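Alanine racemase (Actinobacillus succinogenes, PDB 3C3K) is of unknown function but has a two-lobed fold related to periplasmic binding proteins, a family that includes the ligand-binding domains of LacI-type transcription regulators. Local coordinates at residues V194-A199 / V214-F219. Sequence-based numbering, arbitrary orientation.
Sequences VLAAGA and VAVVGF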
loop_
_atom_site.group_PDB
_atom_site.type_symbol
_atom_site.label_atom_id
_atom_site.label_comp_id
_atom_site.label_asym_id
_atom_site.label_seq_id
_atom_site.Cartn_x
_atom_site.Cartn_y
_atom_site.Cartn_z
ATOM N N VAL B 194 8.670 -0.197 -6.451
ATOM C CA VAL B 194 7.456 0.227 -7.204
ATOM C C VAL B 194 7.896 0.846 -8.568
ATOM O O VAL B 194 7.330 0.566 -9.622
ATOM C CB VAL B 194 6.640 1.237 -6.390
ATOM C CG1 VAL B 194 5.453 1.762 -7.186
ATOM C CG2 VAL B 194 6.114 0.603 -5.092
ATOM N N LEU B 195 8.910 1.686 -8.517
ATOM C CA LEU B 195 9.410 2.342 -9.736
ATOM C C LEU B 195 10.098 1.317 -10.621
ATOM O O LEU B 195 10.017 1.411 -11.837
ATOM C CB LEU B 195 10.380 3.451 -9.328
ATOM C CG LEU B 195 9.655 4.559 -8.564
ATOM C CD1 LEU B 195 10.755 5.566 -8.116
ATOM C CD2 LEU B 195 8.543 5.245 -9.422
ATOM N N ALA B 196 10.750 0.325 -10.016
ATOM C CA ALA B 196 11.519 -0.691 -10.785
ATOM C C ALA B 196 10.556 -1.620 -11.527
ATOM O O ALA B 196 10.831 -2.068 -12.645
ATOM C CB ALA B 196 12.480 -1.494 -9.880
ATOM N N ALA B 197 9.396 -1.888 -10.919
ATOM C CA ALA B 197 8.390 -2.730 -11.575
ATOM C C ALA B 197 7.927 -2.061 -12.870
ATOM O O ALA B 197 7.659 -2.739 -13.860
ATOM C CB ALA B 197 7.222 -2.983 -10.647
ATOM N N GLY B 198 7.853 -0.733 -12.852
ATOM C CA GLY B 198 7.482 0.061 -14.037
ATOM C C GLY B 198 8.631 0.088 -15.024
ATOM O O GLY B 198 8.438 0.061 -16.254
ATOM N N ALA B 199 9.854 0.099 -14.498
ATOM C CA ALA B 199 10.981 0.023 -15.415
ATOM C C ALA B 199 10.972 -1.310 -16.200
ATOM O O ALA B 199 11.118 -1.308 -17.416
ATOM C CB ALA B 199 12.280 0.287 -14.692
ATOM N N VAL B 214 19.396 -4.889 -20.506
ATOM C CA VAL B 214 19.292 -3.899 -19.439
ATOM C C VAL B 214 18.894 -4.635 -18.126
ATOM O O VAL B 214 17.850 -5.286 -18.025
ATOM C CB VAL B 214 18.278 -2.830 -19.735
ATOM C CG1 VAL B 214 18.225 -1.768 -18.599
ATOM C CG2 VAL B 214 18.542 -2.099 -21.126
ATOM N N ALA B 215 19.768 -4.532 -17.142
ATOM C CA ALA B 215 19.582 -5.081 -15.815
ATOM C C ALA B 215 18.706 -4.071 -15.053
ATOM O O ALA B 215 18.774 -2.876 -15.339
ATOM C CB ALA B 215 20.906 -5.161 -15.166
ATOM N N VAL B 216 17.909 -4.524 -14.083
ATOM C CA VAL B 216 17.108 -3.650 -13.196
ATOM C C VAL B 216 17.358 -4.026 -11.743
ATOM O O VAL B 216 17.368 -5.211 -11.409
ATOM C CB VAL B 216 15.575 -3.723 -13.506
ATOM C CG1 VAL B 216 14.778 -2.718 -12.633
ATOM C CG2 VAL B 216 15.273 -3.475 -15.001
ATOM N N VAL B 217 17.555 -3.027 -10.883
ATOM C CA VAL B 217 17.659 -3.201 -9.443
ATOM C C VAL B 217 16.701 -2.204 -8.790
ATOM O O VAL B 217 16.570 -1.041 -9.228
ATOM C CB VAL B 217 19.129 -3.014 -8.918
ATOM C CG1 VAL B 217 19.203 -3.042 -7.346
ATOM C CG2 VAL B 217 20.035 -4.055 -9.552
ATOM N N GLY B 218 15.968 -2.685 -7.796
ATOM C CA GLY B 218 15.076 -1.803 -7.019
ATOM C C GLY B 218 15.541 -1.472 -5.600
ATOM O O GLY B 218 16.732 -1.459 -5.297
ATOM N N PHE B 219 14.600 -1.130 -4.723
ATOM C CA PHE B 219 14.948 -0.766 -3.344
ATOM C C PHE B 219 13.774 -1.025 -2.404
ATOM O O PHE B 219 12.646 -0.678 -2.717
ATOM C CB PHE B 219 15.423 0.679 -3.276
ATOM C CG PHE B 219 16.526 0.930 -2.275
ATOM C CD1 PHE B 219 16.252 0.932 -0.914
ATOM C CD2 PHE B 219 17.820 1.184 -2.691
ATOM C CE1 PHE B 219 17.265 1.165 0.035
ATOM C CE2 PHE B 219 18.876 1.422 -1.741
ATOM C CZ PHE B 219 18.562 1.411 -0.351
#
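Ala-196 and Gly-218 have the nearest CA atoms of the two segments, 5.3 Å apart. The Ala-196 methyl, directed at the strand, meets three successive residues, 216-218. Ala-196 CB touches Val-216 CG1 at 3.8 Å and Gly-218 CA at 3.9 Å, over backbone where no side chain stands in the way. Between them, Val-217 contributes its carbonyl, whose O is 4.2 Å from Ala-196 CB, while its isopropyl group points to the other face of the sheet, against Val-115 and Leu-119 of helix 108-121.

One turn later, Ala-199 offers a second methyl, its CB 4.4 Å from Val-216 CG1. A single branch of Val-216 thus faces both alanines: chi1 of -176° sets CG1 beside its own carbonyl carbon, where it meets Ala-196, and leaves CG2 beside the backbone N. Further along the same helix, Ile-200 and Leu-203 continue the cover over Val-216.

The axes of helix residues 194-199 and strand 215-217 approach to 8.6 Å, 163° apart in direction. This is the return half of a beta-alpha-beta unit: strand 187-190 leads into helix 193-205, which packs on strand 215-217. That strand pairs with strand 187-190 and, through the backbone of Val-216, with Ser-276. Helix 108-121 covers the opposite face, giving the layered alpha/beta build of a lobe in the periplasmic binding protein-like fold.

No hydrogen bond crosses between the segments. Cohesion, over 146 Å² buried on both sides together, therefore rests on nonpolar contact of alanine methyls with a valine branch and glycine backbone; the bare face of Gly-218 is consistent with the close axis approach.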